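Local coordinates for hypothetical protein VC0802 (PDB 1ZVP), which is of unknown function but contains two ACT-domain regions and is possibly a transport protein, at residues 3-6 against 7-11; 34-37 against 38-41; 85-88 against 89-93. One frame throughout, in Å; residues are numbered along the deposited sequence.

In the fold
All three contacts are local, and they come in series along the chain. Contact 1 is the N-terminal helix 3-11, contact 2 the turn between strands 24-29 and 43-47, and contact 3 the start of helix 87-96. The first and third lie on the same side of the molecule, with centres about 9 Å apart, and touch through Leu-10 and Leu-11, so the N-terminal helix packs on a helix of the second ACT-like region. Contact 2 lies on the opposite side of the chain's centre, its centre about 40 Å from that of contact 1 and about 32 Å from that of contact 3. All three touch the second subunit, which therefore meets this chain at both ends of the elongated molecule.

Contact 1: residues 3-6 against 7-11; sequences SGIK and SLELL
With chi1 of -61° the hydroxyl of Ser-7 stands anti to its own carbonyl carbon, folded back beside the backbone N, and from there it meets the carbonyl of Ser-3 one turn earlier. OG donates to Ser-3 O over 3.3 Å, from a position tilted out of the carbonyl plane, while Ser-7 N makes a weak bond of 3.4 Å to the same Ser-3 O. A side-chain donor and a main-chain donor thus share one acceptor near the beginning of the helix, and the hydroxyl's orientation is consistent with this long bond. Glu-9 has a similar first torsion (chi1 -80°), after which its chain runs extended, back toward Ile-5 and Lys-6. Its OE1 comes to 3.6 Å from Ile-5 CG2, and its OE2 lies 3.7 Å from Lys-6 CA. The carboxylate therefore lies by the Ile-5 carbonyl, between Ile-5 CG2 and the backbone and CG of Lys-6, and the bent end of Lys-6 carries NZ well away from it, so the two charges make no salt bridge.

This is ordinary alpha-helical i to i+4 geometry, the N-terminal helix of a region assigned to the ACT family. Leu-8 N donates to Gly-4 O, Glu-9 N to Ile-5 O at 3.1 Å and Leu-10 N to Lys-6 O at 3.2 Å. On the side turned to the rest of the chain, Leu-10 rests on Leu-87 and Ala-90 of helix 87-96. Ser-7 packs on Ala-96 of the second subunit, and Ser-3 OG makes a weak hydrogen bond to Ala-96 O of the same neighbouring chain.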
loop_
_atom_site.group_PDB
_atom_site.type_symbol
_atom_site.label_atom_id
_atom_site.label_comp_id
_atom_site.label_asym_id
_atom_site.label_seq_id
_atom_site.Cartn_x
_atom_site.Cartn_y
_atom_site.Cartn_z
ATOM N N SER D 3 5.152 12.117 19.452
ATOM C CA SER D 3 4.938 11.066 18.449
ATOM C C SER D 3 5.946 11.170 17.288
ATOM O O SER D 3 6.292 10.160 16.658
ATOM C CB SER D 3 3.494 11.118 17.930
ATOM O OG SER D 3 3.037 9.827 17.560
ATOM N N GLY D 4 6.410 12.392 17.024
ATOM C CA GLY D 4 7.418 12.656 16.003
ATOM C C GLY D 4 8.805 12.112 16.317
ATOM O O GLY D 4 9.566 11.794 15.402
ATOM N N ILE D 5 9.150 12.006 17.597
ATOM C CA ILE D 5 10.457 11.481 17.991
ATOM C C ILE D 5 10.508 9.965 17.832
ATOM O O ILE D 5 11.554 9.406 17.513
ATOM C CB ILE D 5 10.838 11.900 19.430
ATOM C CG1 ILE D 5 10.988 13.424 19.510
ATOM C CG2 ILE D 5 12.114 11.200 19.912
ATOM C CD1 ILE D 5 12.146 13.999 18.691
ATOM N N LYS D 6 9.369 9.310 18.043
ATOM C CA LYS D 6 9.272 7.860 17.882
ATOM C C LYS D 6 9.380 7.460 16.405
ATOM O O LYS D 6 9.944 6.413 16.078
ATOM C CB LYS D 6 7.996 7.314 18.549
ATOM C CG LYS D 6 8.015 7.384 20.103
ATOM C CD LYS D 6 6.840 6.627 20.760
ATOM C CE LYS D 6 5.460 7.270 20.474
ATOM N NZ LYS D 6 4.893 8.119 21.573
ATOM N N SER D 7 8.853 8.316 15.528
ATOM C CA SER D 7 9.030 8.189 14.079
ATOM C C SER D 7 10.504 8.299 13.667
ATOM O O SER D 7 10.970 7.538 12.824
ATOM C CB SER D 7 8.203 9.245 13.343
ATOM O OG SER D 7 6.817 9.098 13.607
ATOM N N LEU D 8 11.224 9.242 14.271
ATOM C CA LEU D 8 12.634 9.463 13.984
ATOM C C LEU D 8 13.440 8.229 14.363
ATOM O O LEU D 8 14.324 7.803 13.621
ATOM C CB LEU D 8 13.132 10.721 14.724
ATOM C CG LEU D 8 14.493 11.429 14.523
ATOM C CD1 LEU D 8 15.441 11.263 15.715
ATOM C CD2 LEU D 8 15.182 11.079 13.201
ATOM N N GLU D 9 13.110 7.640 15.510
ATOM C CA GLU D 9 13.765 6.426 15.981
ATOM C C GLU D 9 13.555 5.239 15.044
ATOM O O GLU D 9 14.406 4.362 14.960
ATOM C CB GLU D 9 13.297 6.093 17.395
ATOM C CG GLU D 9 14.000 6.914 18.471
ATOM C CD GLU D 9 13.159 7.144 19.716
ATOM O OE1 GLU D 9 13.589 7.938 20.580
ATOM O OE2 GLU D 9 12.066 6.548 19.841
ATOM N N LEU D 10 12.422 5.229 14.344
ATOM C CA LEU D 10 12.107 4.212 13.338
ATOM C C LEU D 10 12.814 4.430 11.994
ATOM O O LEU D 10 13.232 3.469 11.351
ATOM C CB LEU D 10 10.592 4.120 13.131
ATOM C CG LEU D 10 9.872 2.944 13.789
ATOM C CD1 LEU D 10 8.385 3.053 13.562
ATOM C CD2 LEU D 10 10.407 1.618 13.242
ATOM N N LEU D 11 12.931 5.694 11.585
ATOM C CA LEU D 11 13.696 6.106 10.409
ATOM C C LEU D 11 15.159 5.711 10.507
ATOM O O LEU D 11 15.777 5.368 9.504
ATOM C CB LEU D 11 13.627 7.622 10.271
ATOM C CG LEU D 11 13.606 8.317 8.909
ATOM C CD1 LEU D 11 14.379 9.590 9.044
ATOM C CD2 LEU D 11 14.165 7.494 7.766
#

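Contact 2: residues 34-37 against 38-41; sequences SDYL and SLEP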
loop_
_atom_site.group_PDB
_atom_site.type_symbol
_atom_site.label_atom_id
_atom_site.label_comp_id
_atom_site.label_asym_id
_atom_site.label_seq_id
_atom_site.Cartn_x
_atom_site.Cartn_y
_atom_site.Cartn_z
ATOM N N SER D 34 -13.145 -12.969 -10.755
ATOM C CA SER D 34 -13.323 -14.366 -11.190
ATOM C C SER D 34 -12.909 -14.628 -12.644
ATOM O O SER D 34 -12.463 -15.727 -12.966
ATOM C CB SER D 34 -14.764 -14.838 -10.940
ATOM O OG SER D 34 -15.705 -13.794 -11.156
ATOM N N ASP D 35 -13.044 -13.612 -13.500
ATOM C CA ASP D 35 -12.577 -13.653 -14.894
ATOM C C ASP D 35 -11.048 -13.750 -15.019
ATOM O O ASP D 35 -10.533 -14.218 -16.041
ATOM C CB ASP D 35 -13.042 -12.401 -15.658
ATOM C CG ASP D 35 -14.567 -12.245 -15.700
ATOM O OD1 ASP D 35 -15.267 -13.229 -16.035
ATOM O OD2 ASP D 35 -15.060 -11.123 -15.426
ATOM N N TYR D 36 -10.327 -13.305 -13.988
ATOM C CA TYR D 36 -8.875 -13.119 -14.079
ATOM C C TYR D 36 -8.051 -14.032 -13.169
ATOM O O TYR D 36 -6.825 -13.947 -13.146
ATOM C CB TYR D 36 -8.517 -11.647 -13.838
ATOM C CG TYR D 36 -9.087 -10.708 -14.878
ATOM C CD1 TYR D 36 -8.388 -10.431 -16.054
ATOM C CD2 TYR D 36 -10.328 -10.102 -14.690
ATOM C CE1 TYR D 36 -8.911 -9.570 -17.021
ATOM C CE2 TYR D 36 -10.865 -9.237 -15.649
ATOM C CZ TYR D 36 -10.152 -8.977 -16.813
ATOM O OH TYR D 36 -10.673 -8.121 -17.762
ATOM N N LEU D 37 -8.733 -14.909 -12.437
ATOM C CA LEU D 37 -8.096 -15.860 -11.520
ATOM C C LEU D 37 -6.946 -16.658 -12.137
ATOM O O LEU D 37 -5.932 -16.889 -11.476
ATOM C CB LEU D 37 -9.149 -16.818 -10.945
ATOM C CG LEU D 37 -9.670 -16.682 -9.505
ATOM C CD1 LEU D 37 -9.587 -15.274 -8.968
ATOM C CD2 LEU D 37 -11.100 -17.206 -9.415
ATOM N N SER D 38 -7.113 -17.071 -13.394
ATOM C CA SER D 38 -6.117 -17.891 -14.099
ATOM C C SER D 38 -4.800 -17.154 -14.338
ATOM O O SER D 38 -3.776 -17.784 -14.611
ATOM C CB SER D 38 -6.675 -18.402 -15.431
ATOM O OG SER D 38 -7.100 -17.318 -16.239
ATOM N N LEU D 39 -4.831 -15.826 -14.235
ATOM C CA LEU D 39 -3.624 -15.011 -14.342
ATOM C C LEU D 39 -2.776 -15.047 -13.062
ATOM O O LEU D 39 -1.598 -14.674 -13.082
ATOM C CB LEU D 39 -3.978 -13.565 -14.703
ATOM C CG LEU D 39 -4.650 -13.296 -16.050
ATOM C CD1 LEU D 39 -4.948 -11.816 -16.207
ATOM C CD2 LEU D 39 -3.784 -13.790 -17.193
ATOM N N GLU D 40 -3.388 -15.506 -11.967
ATOM C CA GLU D 40 -2.747 -15.643 -10.650
ATOM C C GLU D 40 -2.094 -14.352 -10.154
ATOM O O GLU D 40 -0.888 -14.333 -9.887
ATOM C CB GLU D 40 -1.726 -16.780 -10.651
ATOM C CG GLU D 40 -2.333 -18.169 -10.725
ATOM C CD GLU D 40 -1.389 -19.183 -11.365
ATOM O OE1 GLU D 40 -1.892 -20.176 -11.936
ATOM O OE2 GLU D 40 -0.150 -18.985 -11.312
ATOM N N PRO D 41 -2.887 -13.270 -10.030
ATOM C CA PRO D 41 -2.329 -11.992 -9.608
ATOM C C PRO D 41 -1.805 -12.045 -8.172
ATOM O O PRO D 41 -2.438 -12.653 -7.310
ATOM C CB PRO D 41 -3.524 -11.040 -9.714
ATOM C CG PRO D 41 -4.715 -11.907 -9.613
ATOM C CD PRO D 41 -4.340 -13.179 -10.271
#
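Leu-37 and Tyr-36 bury the most surface here, and the turn winds tightly enough for both to hold the chain that follows. Leu-37 takes part through its backbone, its O accepting from Glu-40 N at 2.9 Å, while its side chain points away and packs on Ser-34 of the second subunit. Tyr-36 O accepts from Leu-39 N at 2.9 Å; both donors stand well above the plane of the carbonyl they bind. Leu-39 CB also lies close to this oxygen, 3.3 Å from Tyr-36 O. Such i to i+3 bonding is that of a short 3-10 segment, in the loop that joins strands 24-29 and 43-47, the outermost strands of a three-stranded antiparallel sheet. The same spacing brings Tyr-36 and Leu-39 to one side, and their like torsions (chi1 -63° in each) keep the side chains running alongside each other, Leu-39 CD1 meeting the ring at its edge, 3.7 Å from Tyr-36 CD1. Glu-40 then takes a left-handed backbone conformation, and the chain leaves through Pro-41, whose CD lies 3.9 Å from Tyr-36 O. Tyr-36 OH bonds to Asn-30 O, and its ring rests on Leu-53 of strand 50-56.

Contact 3: residues 85-88 against 89-93; sequences VGLT and AAFAT
Phe-91 folds back over Thr-88 and Leu-87 one turn earlier in helix 87-96, and this is where the packing is tightest. Its CG lies between the backbone N and the carbonyl carbon (chi1 72°), a rotamer that is unfavourable within a helix because it drives the ring against the preceding turn. The price is visible in the 3.1 Å between Phe-91 CD1 and Leu-87 O, the same oxygen that takes a nearly straight bond from Phe-91 N (173° at hydrogen). What the ring gains is a CH-pi contact: Thr-88 CA stands over its face, 4.0 Å from the centroid. Thr-88 O faces the same pi cloud, over the centre of the Phe-91 ring and 3.9 Å above its plane. Thr-88 CG2, anti to its backbone N, comes to 3.9 Å from Phe-91 CZ. Close by, Ala-92 CB is pressed to 3.0 Å from Thr-88 O.

The ends are the more hydrated and exposed part, with Val-85 and Thr-93 partly exposed. Gly-86, at the N-cap, holds a phi of 114°, readily accessible to glycine; its N donates to a water at 3.2 Å, which also accepts a weak bond from Ala-89 N. Gly-86 O takes a 2.9 Å bond from Ala-90 N. At the other end the grip is firm: Ala-89 O is held by two donors, Thr-93 OG1 at a short 2.6 Å and Thr-93 N from the opposite face of its plane.

Thr-88 OG1 bonds to Ala-102 O of the second subunit, and Ala-89 and Ala-92 pack on Thr-93 and Thr-88 of that subunit, so this helix meets its counterpart across the dimer. Within the chain, Ala-90 meets Leu-10 of helix 3-11, whereas Phe-91 lies on Asp-111 and Ile-113 of strand 111-116.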
loop_
_atom_site.group_PDB
_atom_site.type_symbol
_atom_site.label_atom_id
_atom_site.label_comp_id
_atom_site.label_asym_id
_atom_site.label_seq_id
_atom_site.Cartn_x
_atom_site.Cartn_y
_atom_site.Cartn_z
ATOM N N VAL D 85 2.551 3.007 14.499
ATOM C CA VAL D 85 2.639 4.365 13.967
ATOM C C VAL D 85 4.097 4.776 13.723
ATOM O O VAL D 85 4.949 4.673 14.617
ATOM C CB VAL D 85 1.846 5.408 14.829
ATOM C CG1 VAL D 85 1.950 5.107 16.313
ATOM C CG2 VAL D 85 2.313 6.820 14.539
ATOM N N GLY D 86 4.368 5.228 12.497
ATOM C CA GLY D 86 5.702 5.657 12.095
ATOM C C GLY D 86 6.359 4.798 11.029
ATOM O O GLY D 86 7.282 5.256 10.365
ATOM N N LEU D 87 5.888 3.561 10.859
ATOM C CA LEU D 87 6.535 2.607 9.962
ATOM C C LEU D 87 6.455 2.977 8.476
ATOM O O LEU D 87 7.464 2.922 7.772
ATOM C CB LEU D 87 6.032 1.179 10.190
ATOM C CG LEU D 87 6.941 0.128 9.532
ATOM C CD1 LEU D 87 8.293 -0.018 10.247
ATOM C CD2 LEU D 87 6.242 -1.196 9.439
ATOM N N THR D 88 5.269 3.362 8.008
ATOM C CA THR D 88 5.097 3.755 6.610
ATOM C C THR D 88 5.889 5.013 6.307
ATOM O O THR D 88 6.540 5.099 5.267
ATOM C CB THR D 88 3.623 3.930 6.230
ATOM O OG1 THR D 88 2.920 2.716 6.528
ATOM C CG2 THR D 88 3.494 4.219 4.748
ATOM N N ALA D 89 5.832 5.977 7.226
ATOM C CA ALA D 89 6.613 7.196 7.121
ATOM C C ALA D 89 8.118 6.889 7.038
ATOM O O ALA D 89 8.820 7.453 6.194
ATOM C CB ALA D 89 6.296 8.121 8.281
ATOM N N ALA D 90 8.596 5.978 7.890
ATOM C CA ALA D 90 10.010 5.559 7.924
ATOM C C ALA D 90 10.502 4.997 6.601
ATOM O O ALA D 90 11.449 5.533 6.034
ATOM C CB ALA D 90 10.261 4.563 9.052
ATOM N N PHE D 91 9.860 3.939 6.098
ATOM C CA PHE D 91 10.303 3.344 4.836
ATOM C C PHE D 91 10.085 4.218 3.605
ATOM O O PHE D 91 10.960 4.279 2.736
ATOM C CB PHE D 91 9.867 1.873 4.640
ATOM C CG PHE D 91 8.410 1.657 4.352
ATOM C CD1 PHE D 91 7.588 1.074 5.304
ATOM C CD2 PHE D 91 7.868 1.954 3.108
ATOM C CE1 PHE D 91 6.237 0.834 5.034
ATOM C CE2 PHE D 91 6.530 1.725 2.837
ATOM C CZ PHE D 91 5.716 1.155 3.797
ATOM N N ALA D 92 8.943 4.911 3.556
ATOM C CA ALA D 92 8.642 5.859 2.496
ATOM C C ALA D 92 9.657 7.000 2.441
ATOM O O ALA D 92 10.061 7.418 1.348
ATOM C CB ALA D 92 7.231 6.393 2.645
ATOM N N THR D 93 10.059 7.500 3.612
ATOM C CA THR D 93 11.100 8.529 3.727
ATOM C C THR D 93 12.479 8.055 3.265
ATOM O O THR D 93 13.179 8.801 2.572
ATOM C CB THR D 93 11.216 9.076 5.170
ATOM O OG1 THR D 93 9.990 9.691 5.531
ATOM C CG2 THR D 93 12.319 10.118 5.290
HETATM O O HOH W 1 3.353 5.762 9.484
#